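Local coordinates for inositol-3-phosphate synthase (Caenorhabditis elegans, PDB 1VKO), which binds nicotinamide-adenine-dinucleotide in a Rossmann-type domain, as a member of the myo-inositol-1-phosphate synthase family, at residues N87-I96 with D440-Y449; S157-Y167 with M188-Y198. One frame throughout, in Å; residues are numbered along the deposited sequence.

Interaction 1: N87-I96 with D440-Y449; sequences NNGSTAVGSI and DSLLASPLIY. With K (potassium ion), chain B; NAD (nicotinamide-adenine-dinucleotide), chain G.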
loop_
_atom_site.group_PDB
_atom_site.type_symbol
_atom_site.label_atom_id
_atom_site.label_comp_id
_atom_site.label_asym_id
_atom_site.label_seq_id
_atom_site.Cartn_x
_atom_site.Cartn_y
_atom_site.Cartn_z
ATOM N N ASN A 87 0.782 4.726 -28.767
ATOM C CA ASN A 87 0.548 3.519 -27.979
ATOM C C ASN A 87 -0.875 3.013 -28.154
ATOM O O ASN A 87 -1.062 1.860 -28.519
ATOM C CB ASN A 87 0.857 3.704 -26.478
ATOM C CG ASN A 87 2.328 3.746 -26.181
ATOM O OD1 ASN A 87 3.141 4.155 -27.021
ATOM N ND2 ASN A 87 2.693 3.346 -24.972
ATOM N N ASN A 88 -1.873 3.861 -27.860
ATOM C CA ASN A 88 -3.289 3.462 -28.015
ATOM C C ASN A 88 -3.597 3.080 -29.462
ATOM O O ASN A 88 -4.111 2.006 -29.737
ATOM C CB ASN A 88 -4.237 4.558 -27.507
ATOM C CG ASN A 88 -4.027 4.848 -26.009
ATOM O OD1 ASN A 88 -3.458 4.020 -25.318
ATOM N ND2 ASN A 88 -4.479 6.014 -25.513
ATOM N N GLY A 89 -3.256 3.958 -30.394
ATOM C CA GLY A 89 -3.550 3.712 -31.792
ATOM C C GLY A 89 -3.016 2.365 -32.243
ATOM O O GLY A 89 -3.781 1.556 -32.759
ATOM N N SER A 90 -1.715 2.107 -32.090
ATOM C CA SER A 90 -1.125 0.904 -32.708
ATOM C C SER A 90 -1.665 -0.344 -31.998
ATOM O O SER A 90 -1.794 -1.415 -32.579
ATOM C CB SER A 90 0.397 0.943 -32.634
ATOM O OG SER A 90 0.826 1.009 -31.276
ATOM N N THR A 91 -2.009 -0.187 -30.728
ATOM C CA THR A 91 -2.578 -1.286 -29.966
ATOM C C THR A 91 -4.015 -1.581 -30.364
ATOM O O THR A 91 -4.380 -2.745 -30.488
ATOM C CB THR A 91 -2.483 -0.985 -28.455
ATOM O OG1 THR A 91 -1.105 -1.001 -28.076
ATOM C CG2 THR A 91 -3.103 -2.112 -27.643
ATOM N N ALA A 92 -4.822 -0.527 -30.504
ATOM C CA ALA A 92 -6.176 -0.618 -30.996
ATOM C C ALA A 92 -6.199 -1.407 -32.291
ATOM O O ALA A 92 -6.984 -2.332 -32.435
ATOM C CB ALA A 92 -6.751 0.771 -31.206
ATOM N N VAL A 93 -5.300 -1.062 -33.214
ATOM C CA VAL A 93 -5.229 -1.733 -34.523
ATOM C C VAL A 93 -4.721 -3.166 -34.334
ATOM O O VAL A 93 -5.330 -4.112 -34.808
ATOM C CB VAL A 93 -4.324 -0.955 -35.541
ATOM C CG1 VAL A 93 -4.312 -1.614 -36.925
ATOM C CG2 VAL A 93 -4.757 0.465 -35.681
ATOM N N GLY A 94 -3.616 -3.313 -33.614
ATOM C CA GLY A 94 -3.015 -4.618 -33.373
ATOM C C GLY A 94 -3.985 -5.652 -32.848
ATOM O O GLY A 94 -4.074 -6.764 -33.380
ATOM N N SER A 95 -4.717 -5.282 -31.798
ATOM C CA SER A 95 -5.656 -6.174 -31.132
ATOM C C SER A 95 -6.857 -6.599 -31.970
ATOM O O SER A 95 -7.373 -7.715 -31.772
ATOM C CB SER A 95 -6.142 -5.562 -29.821
ATOM O OG SER A 95 -5.051 -5.206 -28.991
ATOM N N ILE A 96 -7.320 -5.734 -32.875
ATOM C CA ILE A 96 -8.372 -6.127 -33.859
ATOM C C ILE A 96 -7.872 -7.284 -34.719
ATOM O O ILE A 96 -8.507 -8.344 -34.808
ATOM C CB ILE A 96 -8.878 -4.878 -34.674
ATOM C CG1 ILE A 96 -9.625 -3.916 -33.729
ATOM C CG2 ILE A 96 -9.836 -5.232 -35.723
ATOM C CD1 ILE A 96 -9.872 -2.528 -34.294
ATOM N N ASP A 440 -1.803 1.224 -19.298
ATOM C CA ASP A 440 -2.666 2.252 -19.904
ATOM C C ASP A 440 -3.244 1.869 -21.271
ATOM O O ASP A 440 -4.445 2.014 -21.499
ATOM C CB ASP A 440 -1.926 3.575 -20.030
ATOM C CG ASP A 440 -1.882 4.343 -18.726
ATOM O OD1 ASP A 440 -2.770 4.139 -17.842
ATOM O OD2 ASP A 440 -0.970 5.164 -18.502
ATOM N N SER A 441 -2.380 1.408 -22.184
ATOM C CA SER A 441 -2.786 1.113 -23.562
ATOM C C SER A 441 -3.829 -0.001 -23.592
ATOM O O SER A 441 -4.772 0.033 -24.399
ATOM C CB SER A 441 -1.570 0.725 -24.412
ATOM O OG SER A 441 -0.708 1.832 -24.634
ATOM N N LEU A 442 -3.637 -0.976 -22.700
ATOM C CA LEU A 442 -4.544 -2.115 -22.534
ATOM C C LEU A 442 -5.848 -1.673 -21.844
ATOM O O LEU A 442 -6.902 -2.275 -22.025
ATOM C CB LEU A 442 -3.843 -3.265 -21.789
ATOM C CG LEU A 442 -2.682 -4.000 -22.508
ATOM C CD1 LEU A 442 -2.080 -5.088 -21.609
ATOM C CD2 LEU A 442 -3.077 -4.611 -23.875
ATOM N N LEU A 443 -5.782 -0.602 -21.076
ATOM C CA LEU A 443 -6.990 -0.024 -20.539
ATOM C C LEU A 443 -7.706 0.822 -21.604
ATOM O O LEU A 443 -8.924 0.693 -21.761
ATOM C CB LEU A 443 -6.706 0.751 -19.238
ATOM C CG LEU A 443 -6.589 -0.095 -17.951
ATOM C CD1 LEU A 443 -6.016 0.683 -16.761
ATOM C CD2 LEU A 443 -7.926 -0.725 -17.558
ATOM N N ALA A 444 -6.947 1.637 -22.351
ATOM C CA ALA A 444 -7.478 2.660 -23.290
ATOM C C ALA A 444 -8.136 2.161 -24.564
ATOM O O ALA A 444 -9.211 2.667 -24.921
ATOM C CB ALA A 444 -6.399 3.623 -23.665
ATOM N N SER A 445 -7.460 1.228 -25.270
ATOM C CA SER A 445 -7.929 0.690 -26.564
ATOM C C SER A 445 -9.333 0.148 -26.503
ATOM O O SER A 445 -10.165 0.627 -27.226
ATOM C CB SER A 445 -7.012 -0.420 -27.117
ATOM O OG SER A 445 -5.654 -0.082 -26.966
ATOM N N PRO A 446 -9.644 -0.806 -25.634
ATOM C CA PRO A 446 -11.014 -1.287 -25.580
ATOM C C PRO A 446 -12.018 -0.118 -25.528
ATOM O O PRO A 446 -13.119 -0.247 -26.094
ATOM C CB PRO A 446 -11.070 -2.106 -24.277
ATOM C CG PRO A 446 -9.778 -1.897 -23.592
ATOM C CD PRO A 446 -8.799 -1.449 -24.611
ATOM N N LEU A 447 -11.629 1.006 -24.900
ATOM C CA LEU A 447 -12.504 2.176 -24.757
ATOM C C LEU A 447 -12.608 2.905 -26.080
ATOM O O LEU A 447 -13.605 3.559 -26.382
ATOM C CB LEU A 447 -11.982 3.134 -23.679
ATOM C CG LEU A 447 -12.364 2.992 -22.197
ATOM C CD1 LEU A 447 -12.240 1.587 -21.671
ATOM C CD2 LEU A 447 -11.518 3.931 -21.346
ATOM N N ILE A 448 -11.564 2.812 -26.875
ATOM C CA ILE A 448 -11.645 3.338 -28.196
ATOM C C ILE A 448 -12.663 2.493 -28.962
ATOM O O ILE A 448 -13.479 3.050 -29.690
ATOM C CB ILE A 448 -10.294 3.335 -28.884
ATOM C CG1 ILE A 448 -9.402 4.450 -28.307
ATOM C CG2 ILE A 448 -10.502 3.524 -30.411
ATOM C CD1 ILE A 448 -7.958 4.329 -28.673
ATOM N N TYR A 449 -12.657 1.164 -28.780
ATOM C CA TYR A 449 -13.633 0.344 -29.497
ATOM C C TYR A 449 -15.026 0.673 -28.994
ATOM O O TYR A 449 -15.925 0.772 -29.789
ATOM C CB TYR A 449 -13.404 -1.165 -29.398
ATOM C CG TYR A 449 -12.042 -1.669 -29.723
ATOM C CD1 TYR A 449 -11.300 -1.146 -30.765
ATOM C CD2 TYR A 449 -11.494 -2.703 -28.975
ATOM C CE1 TYR A 449 -10.029 -1.652 -31.068
ATOM C CE2 TYR A 449 -10.239 -3.218 -29.260
ATOM C CZ TYR A 449 -9.526 -2.692 -30.297
ATOM O OH TYR A 449 -8.269 -3.161 -30.512
HETATM K K K B . -1.361 4.690 -23.369
HETATM P PA NAD G . 1.275 8.281 -27.514
HETATM O O1A NAD G . 2.350 9.258 -27.489
HETATM O O2A NAD G . 1.865 6.932 -27.522
HETATM O O5B NAD G . 0.376 8.600 -28.782
HETATM C C5B NAD G . 0.379 9.877 -29.346
HETATM C C4B NAD G . 0.622 9.715 -30.835
HETATM O O4B NAD G . 0.003 10.791 -31.503
HETATM C C3B NAD G . 2.081 9.770 -31.187
HETATM O O3B NAD G . 2.214 8.855 -32.263
HETATM C C2B NAD G . 2.315 11.134 -31.771
HETATM O O2B NAD G . 3.144 10.904 -32.909
HETATM C C1B NAD G . 0.924 11.507 -32.273
HETATM N N9A NAD G . 0.552 12.937 -32.432
HETATM C C8A NAD G . 0.873 14.020 -31.672
HETATM N N7A NAD G . 0.314 15.114 -32.236
HETATM C C5A NAD G . -0.364 14.778 -33.349
HETATM C C6A NAD G . -1.082 15.502 -34.317
HETATM N N6A NAD G . -1.194 16.841 -34.311
HETATM N N1A NAD G . -1.636 14.821 -35.370
HETATM C C2A NAD G . -1.469 13.472 -35.495
HETATM N N3A NAD G . -0.736 12.800 -34.571
HETATM C C4A NAD G . -0.192 13.416 -33.500
HETATM O O3 NAD G . 0.243 8.477 -26.279
HETATM P PN NAD G . -0.916 7.414 -26.031
HETATM O O1N NAD G . -1.195 6.759 -27.336
HETATM O O2N NAD G . -0.517 6.590 -24.886
HETATM O O5D NAD G . -2.255 8.279 -25.734
HETATM C C5D NAD G . -2.618 9.369 -26.564
HETATM C C4D NAD G . -3.560 10.388 -25.896
HETATM O O4D NAD G . -4.618 9.728 -25.245
HETATM C C3D NAD G . -2.884 11.272 -24.841
HETATM O O3D NAD G . -3.374 12.577 -24.970
HETATM C C2D NAD G . -3.459 10.766 -23.543
HETATM O O2D NAD G . -3.590 11.736 -22.516
HETATM C C1D NAD G . -4.828 10.327 -23.985
HETATM N N1N NAD G . -5.319 9.452 -22.927
HETATM C C2N NAD G . -4.666 8.292 -22.648
HETATM C C3N NAD G . -5.133 7.497 -21.625
HETATM C C7N NAD G . -4.640 6.100 -21.615
HETATM O O7N NAD G . -3.663 5.797 -22.594
HETATM N N7N NAD G . -5.135 5.219 -20.736
HETATM C C4N NAD G . -6.275 7.859 -20.884
HETATM C C5N NAD G . -6.909 9.047 -21.171
HETATM C C6N NAD G . -6.414 9.857 -22.204
HETATM O O HOH W 1 -0.663 6.332 -21.345
#

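Interaction 2: S157-Y167 with M188-Y198; sequences SGWDISDSNLY and MEPIVPLPSIY. With NAD (nicotinamide-adenine-dinucleotide), chain G.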
loop_
_atom_site.group_PDB
_atom_site.type_symbol
_atom_site.label_atom_id
_atom_site.label_comp_id
_atom_site.label_asym_id
_atom_site.label_seq_id
_atom_site.Cartn_x
_atom_site.Cartn_y
_atom_site.Cartn_z
ATOM N N SER A 157 -8.078 3.535 -40.381
ATOM C CA SER A 157 -6.915 4.278 -40.813
ATOM C C SER A 157 -6.704 5.476 -39.842
ATOM O O SER A 157 -7.261 5.494 -38.729
ATOM C CB SER A 157 -7.145 4.787 -42.226
ATOM O OG SER A 157 -5.970 5.407 -42.713
ATOM N N GLY A 158 -5.904 6.447 -40.269
ATOM C CA GLY A 158 -5.751 7.682 -39.581
ATOM C C GLY A 158 -4.434 8.366 -39.848
ATOM O O GLY A 158 -3.769 8.083 -40.843
ATOM N N TRP A 159 -4.061 9.272 -38.935
ATOM C CA TRP A 159 -2.929 10.160 -39.169
ATOM C C TRP A 159 -1.898 10.171 -38.054
ATOM O O TRP A 159 -2.225 9.971 -36.890
ATOM C CB TRP A 159 -3.413 11.571 -39.325
ATOM C CG TRP A 159 -4.469 11.798 -40.359
ATOM C CD1 TRP A 159 -4.282 12.210 -41.654
ATOM C CD2 TRP A 159 -5.881 11.703 -40.164
ATOM N NE1 TRP A 159 -5.501 12.341 -42.276
ATOM C CE2 TRP A 159 -6.497 12.033 -41.389
ATOM C CE3 TRP A 159 -6.695 11.334 -39.081
ATOM C CZ2 TRP A 159 -7.892 12.038 -41.552
ATOM C CZ3 TRP A 159 -8.063 11.372 -39.228
ATOM C CH2 TRP A 159 -8.654 11.708 -40.465
ATOM N N ASP A 160 -0.656 10.450 -38.405
ATOM C CA ASP A 160 0.335 10.633 -37.386
ATOM C C ASP A 160 1.455 11.514 -37.855
ATOM O O ASP A 160 1.927 11.332 -38.962
ATOM C CB ASP A 160 0.896 9.305 -36.918
ATOM C CG ASP A 160 1.323 9.342 -35.440
ATOM O OD1 ASP A 160 2.155 10.174 -35.076
ATOM O OD2 ASP A 160 0.856 8.589 -34.573
ATOM N N ILE A 161 1.874 12.464 -37.007
ATOM C CA ILE A 161 3.045 13.297 -37.292
ATOM C C ILE A 161 4.336 12.456 -37.416
ATOM O O ILE A 161 5.341 12.931 -37.943
ATOM C CB ILE A 161 3.212 14.415 -36.251
ATOM C CG1 ILE A 161 3.489 13.828 -34.851
ATOM C CG2 ILE A 161 1.970 15.344 -36.254
ATOM C CD1 ILE A 161 3.891 14.875 -33.735
ATOM N N SER A 162 4.302 11.209 -36.946
ATOM C CA SER A 162 5.437 10.279 -37.100
ATOM C C SER A 162 5.156 9.268 -38.201
ATOM O O SER A 162 4.095 8.635 -38.202
ATOM C CB SER A 162 5.688 9.504 -35.818
ATOM O OG SER A 162 6.754 8.591 -36.059
ATOM N N ASP A 163 6.094 9.080 -39.119
ATOM C CA ASP A 163 5.797 8.196 -40.262
ATOM C C ASP A 163 6.024 6.702 -40.016
ATOM O O ASP A 163 5.741 5.872 -40.911
ATOM C CB ASP A 163 6.502 8.665 -41.550
ATOM C CG ASP A 163 7.989 8.476 -41.497
ATOM O OD1 ASP A 163 8.527 8.249 -40.389
ATOM O OD2 ASP A 163 8.702 8.537 -42.516
ATOM N N SER A 164 6.543 6.358 -38.828
ATOM C CA SER A 164 6.754 4.971 -38.426
ATOM C C SER A 164 5.550 4.113 -38.743
ATOM O O SER A 164 4.408 4.511 -38.453
ATOM C CB SER A 164 7.034 4.890 -36.935
ATOM O OG SER A 164 8.207 5.616 -36.624
ATOM N N ASN A 165 5.801 2.946 -39.331
ATOM C CA ASN A 165 4.734 1.988 -39.649
ATOM C C ASN A 165 4.300 1.294 -38.362
ATOM O O ASN A 165 5.069 1.214 -37.411
ATOM C CB ASN A 165 5.225 0.932 -40.658
ATOM C CG ASN A 165 6.338 0.077 -40.096
ATOM O OD1 ASN A 165 6.099 -0.814 -39.254
ATOM N ND2 ASN A 165 7.569 0.368 -40.507
ATOM N N LEU A 166 3.097 0.736 -38.374
ATOM C CA LEU A 166 2.459 0.209 -37.186
ATOM C C LEU A 166 3.177 -0.963 -36.541
ATOM O O LEU A 166 2.841 -1.352 -35.416
ATOM C CB LEU A 166 0.983 -0.123 -37.472
ATOM C CG LEU A 166 0.071 1.089 -37.700
ATOM C CD1 LEU A 166 -1.304 0.868 -37.137
ATOM C CD2 LEU A 166 0.638 2.353 -37.080
ATOM N N TYR A 167 4.164 -1.527 -37.242
ATOM C CA TYR A 167 5.028 -2.541 -36.643
ATOM C C TYR A 167 6.106 -1.876 -35.791
ATOM O O TYR A 167 6.267 -2.233 -34.627
ATOM C CB TYR A 167 5.596 -3.499 -37.703
ATOM C CG TYR A 167 6.705 -4.419 -37.219
ATOM C CD1 TYR A 167 6.461 -5.422 -36.282
ATOM C CD2 TYR A 167 8.004 -4.261 -37.690
ATOM C CE1 TYR A 167 7.498 -6.252 -35.845
ATOM C CE2 TYR A 167 9.035 -5.070 -37.265
ATOM C CZ TYR A 167 8.786 -6.063 -36.343
ATOM O OH TYR A 167 9.838 -6.858 -35.933
ATOM N N MET A 188 0.592 -5.213 -39.632
ATOM C CA MET A 188 0.807 -3.881 -39.108
ATOM C C MET A 188 1.865 -3.173 -39.871
ATOM O O MET A 188 1.773 -1.958 -40.063
ATOM C CB MET A 188 1.274 -3.961 -37.666
ATOM C CG MET A 188 0.296 -4.570 -36.776
ATOM S SD MET A 188 -1.092 -3.474 -36.453
ATOM C CE MET A 188 -0.422 -2.504 -35.071
ATOM N N GLU A 189 2.887 -3.922 -40.292
ATOM C CA GLU A 189 4.033 -3.312 -40.977
ATOM C C GLU A 189 3.658 -2.492 -42.229
ATOM O O GLU A 189 4.175 -1.397 -42.401
ATOM C CB GLU A 189 5.163 -4.337 -41.256
ATOM C CG GLU A 189 6.458 -3.706 -41.762
ATOM C CD GLU A 189 7.624 -4.671 -41.891
ATOM O OE1 GLU A 189 7.412 -5.860 -42.263
ATOM O OE2 GLU A 189 8.763 -4.226 -41.612
ATOM N N PRO A 190 2.796 -3.008 -43.113
ATOM C CA PRO A 190 2.356 -2.223 -44.282
ATOM C C PRO A 190 1.657 -0.917 -43.921
ATOM O O PRO A 190 1.512 -0.074 -44.787
ATOM C CB PRO A 190 1.343 -3.159 -44.961
ATOM C CG PRO A 190 1.783 -4.498 -44.582
ATOM C CD PRO A 190 2.221 -4.369 -43.152
ATOM N N ILE A 191 1.205 -0.750 -42.678
ATOM C CA ILE A 191 0.419 0.440 -42.347
ATOM C C ILE A 191 1.295 1.613 -41.909
ATOM O O ILE A 191 1.976 1.559 -40.902
ATOM C CB ILE A 191 -0.680 0.150 -41.316
ATOM C CG1 ILE A 191 -1.396 -1.168 -41.621
ATOM C CG2 ILE A 191 -1.699 1.293 -41.296
ATOM C CD1 ILE A 191 -2.306 -1.638 -40.482
ATOM N N VAL A 192 1.307 2.654 -42.720
ATOM C CA VAL A 192 2.027 3.875 -42.408
ATOM C C VAL A 192 0.977 4.976 -42.362
ATOM O O VAL A 192 0.274 5.183 -43.352
ATOM C CB VAL A 192 3.080 4.195 -43.477
ATOM C CG1 VAL A 192 3.663 5.590 -43.237
ATOM C CG2 VAL A 192 4.199 3.150 -43.448
ATOM N N PRO A 193 0.849 5.666 -41.226
ATOM C CA PRO A 193 -0.185 6.696 -41.073
ATOM C C PRO A 193 -0.009 7.842 -42.049
ATOM O O PRO A 193 1.115 8.153 -42.431
ATOM C CB PRO A 193 0.058 7.214 -39.658
ATOM C CG PRO A 193 0.752 6.088 -38.960
ATOM C CD PRO A 193 1.660 5.518 -39.994
ATOM N N LEU A 194 -1.124 8.454 -42.444
ATOM C CA LEU A 194 -1.111 9.677 -43.257
ATOM C C LEU A 194 -0.421 10.825 -42.498
ATOM O O LEU A 194 -0.361 10.816 -41.287
ATOM C CB LEU A 194 -2.543 10.052 -43.686
ATOM C CG LEU A 194 -3.411 8.935 -44.307
ATOM C CD1 LEU A 194 -4.843 9.369 -44.453
ATOM C CD2 LEU A 194 -2.881 8.503 -45.636
ATOM N N PRO A 195 0.171 11.775 -43.207
ATOM C CA PRO A 195 0.736 12.953 -42.540
ATOM C C PRO A 195 -0.332 13.813 -41.907
ATOM O O PRO A 195 -1.477 13.814 -42.360
ATOM C CB PRO A 195 1.477 13.694 -43.662
ATOM C CG PRO A 195 0.979 13.129 -44.919
ATOM C CD PRO A 195 0.425 11.759 -44.660
ATOM N N SER A 196 0.013 14.472 -40.807
ATOM C CA SER A 196 -0.976 15.234 -40.064
ATOM C C SER A 196 -0.626 16.699 -39.983
ATOM O O SER A 196 0.413 17.138 -40.467
ATOM C CB SER A 196 -1.124 14.689 -38.635
ATOM O OG SER A 196 -2.462 14.851 -38.200
ATOM N N ILE A 197 -1.508 17.443 -39.325
ATOM C CA ILE A 197 -1.320 18.852 -39.035
ATOM C C ILE A 197 -0.416 18.846 -37.826
ATOM O O ILE A 197 -0.671 18.104 -36.888
ATOM C CB ILE A 197 -2.686 19.450 -38.683
ATOM C CG1 ILE A 197 -3.648 19.252 -39.837
ATOM C CG2 ILE A 197 -2.601 20.933 -38.337
ATOM C CD1 ILE A 197 -5.064 19.599 -39.474
ATOM N N TYR A 198 0.637 19.668 -37.835
ATOM C CA TYR A 198 1.512 19.836 -36.675
ATOM C C TYR A 198 1.650 21.318 -36.357
ATOM O O TYR A 198 2.288 22.035 -37.107
ATOM C CB TYR A 198 2.879 19.217 -36.998
ATOM C CG TYR A 198 3.953 19.408 -35.932
ATOM C CD1 TYR A 198 3.661 19.251 -34.584
ATOM C CD2 TYR A 198 5.256 19.738 -36.277
ATOM C CE1 TYR A 198 4.616 19.424 -33.621
ATOM C CE2 TYR A 198 6.226 19.908 -35.305
ATOM C CZ TYR A 198 5.897 19.741 -33.984
ATOM O OH TYR A 198 6.825 19.914 -32.987
HETATM P PA NAD G . 1.275 8.281 -27.514
HETATM O O1A NAD G . 2.350 9.258 -27.489
HETATM O O2A NAD G . 1.865 6.932 -27.522
HETATM O O5B NAD G . 0.376 8.600 -28.782
HETATM C C5B NAD G . 0.379 9.877 -29.346
HETATM C C4B NAD G . 0.622 9.715 -30.835
HETATM O O4B NAD G . 0.003 10.791 -31.503
HETATM C C3B NAD G . 2.081 9.770 -31.187
HETATM O O3B NAD G . 2.214 8.855 -32.263
HETATM C C2B NAD G . 2.315 11.134 -31.771
HETATM O O2B NAD G . 3.144 10.904 -32.909
HETATM C C1B NAD G . 0.924 11.507 -32.273
HETATM N N9A NAD G . 0.552 12.937 -32.432
HETATM C C8A NAD G . 0.873 14.020 -31.672
HETATM N N7A NAD G . 0.314 15.114 -32.236
HETATM C C5A NAD G . -0.364 14.778 -33.349
HETATM C C6A NAD G . -1.082 15.502 -34.317
HETATM N N6A NAD G . -1.194 16.841 -34.311
HETATM N N1A NAD G . -1.636 14.821 -35.370
HETATM C C2A NAD G . -1.469 13.472 -35.495
HETATM N N3A NAD G . -0.736 12.800 -34.571
HETATM C C4A NAD G . -0.192 13.416 -33.500
HETATM O O3 NAD G . 0.243 8.477 -26.279
HETATM P PN NAD G . -0.916 7.414 -26.031
HETATM O O1N NAD G . -1.195 6.759 -27.336
HETATM O O2N NAD G . -0.517 6.590 -24.886
HETATM O O5D NAD G . -2.255 8.279 -25.734
HETATM C C5D NAD G . -2.618 9.369 -26.564
HETATM C C4D NAD G . -3.560 10.388 -25.896
HETATM O O4D NAD G . -4.618 9.728 -25.245
HETATM C C3D NAD G . -2.884 11.272 -24.841
HETATM O O3D NAD G . -3.374 12.577 -24.970
HETATM C C2D NAD G . -3.459 10.766 -23.543
HETATM O O2D NAD G . -3.590 11.736 -22.516
HETATM C C1D NAD G . -4.828 10.327 -23.985
HETATM N N1N NAD G . -5.319 9.452 -22.927
HETATM C C2N NAD G . -4.666 8.292 -22.648
HETATM C C3N NAD G . -5.133 7.497 -21.625
HETATM C C7N NAD G . -4.640 6.100 -21.615
HETATM O O7N NAD G . -3.663 5.797 -22.594
HETATM N N7N NAD G . -5.135 5.219 -20.736
HETATM C C4N NAD G . -6.275 7.859 -20.884
HETATM C C5N NAD G . -6.909 9.047 -21.171
HETATM C C6N NAD G . -6.414 9.857 -22.204
#

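Interaction 1: N87-I96 with D440-Y449
Tyr449 reaches across to the helix of Asn87-Ile96 and meets the carbonyl of Ala92 at the edge of its ring, in the ring plane, through a hydrogen bond from OH to Ala92 O that is very short at 2.5 Å. The methyl of Ala92 and the CD1 of Ile96 approach CE1 of the same ring, the latter obliquely as the two side chains slide past each other in opposite directions. Ser445, one turn earlier, presses OG against Thr91 CG2 while donating to its own helix at Ser441 O, 2.7 Å away; Ser445 N reaches that carbonyl from the other face of its plane.

At the opposite end Asn88 takes over. With CG beside the backbone N (chi1 -61°), its amide lies on the methyl of Ala444, Asn88 OD1 to Ala444 CB being 3.4 Å, and still faces the ligands. Asn88 OD1 binds the potassium ion at 2.9 Å, and Asn88 ND2 donates to NAD O7N at 3.0 Å. Ser441 OG is a longer ligand of the metal, at 3.2 Å, and is also hydrogen-bonded to Asp412. The helices cross at -65°, their N-terminal ends together at the cofactor. There Asn87 N and Asn88 N each donate to a phosphate oxygen of NAD, as expected of the dinucleotide-binding helix that follows the first strand of a Rossmann fold.

Interaction 2: S157-Y167 with M188-Y198
The adenosine end of the NAD pocket is built where the chain leaves the edge strand 154-159 of the parallel sheet, and Asp160 and Ser196 face the cofactor from the two segments. Both carboxylate oxygens of Asp160 accept from the ribose: NAD O3B lies 2.7 Å from Asp160 OD2, which also accepts from Gly85 N, and NAD O2B meets Asp160 OD1. On its anti side, OD1 takes Ser162 N as well, closing an Asx turn that helps fix the carboxylate. Ser196 OG donates to NAD N1A over 2.9 Å, while Ile161 lays CG2 against the adenine and also touches Tyr198 CB with it.

An acidic residue gripping both ribose hydroxyls just past the second strand of the parallel sheet is a hallmark of NAD-binding Rossmann folds. Here a single beta bridge, Trp159 with Leu194, backs it: Leu194 N donates to Gly158 O at 3.1 Å, and Asp160 N returns a nearly straight bond of 2.9 Å to Leu194 O (167° at the hydrogen). Pro193 packs its CB against Asp160 CB at 3.5 Å. The indole of Trp159 brings CD1 to Leu194 CB and turns its edge to Pro195 O, with NE1 bonded to Asp230.

Further along, Leu166 carries the apolar part, with its N donating to Ile191 O at 2.9 Å, CB touching the CE of Met188, CG meeting Ile191 CB as the two side chains cross at a slant, and CD2 nearing Pro193 CG. Met188 is bent at both chi2 and chi3 (-73° and -85°), which curls the chain so that its methyl, CE, comes against Leu166 CB. Asn165 OD1 caps Tyr167 N ahead of helix 168-173, and Tyr167 CB rests on Glu189, whose carboxylate pairs with Arg185.

The two contacts hold different parts of one NAD site, with centres about 15 Å apart. Interaction 1 is wholly buried, a helix-on-helix crossing at the phosphates and nicotinamide, where a metal and helix N-termini meet the ligand. Interaction 2 is partly buried and farther from the centre of the chain; it joins a strand end and loops through three backbone hydrogen bonds and the apolar packing of Leu166 and Pro193, and recognises ribose and adenine with the side chains of Asp160 and Ser196 and a weak bond to the carbonyl of Ile197. They meet through helix 87-100: the face bearing Val93 receives Leu166 and Met188. Along the chain, interaction 2 falls within the long excursion between 87-96 and 440-449.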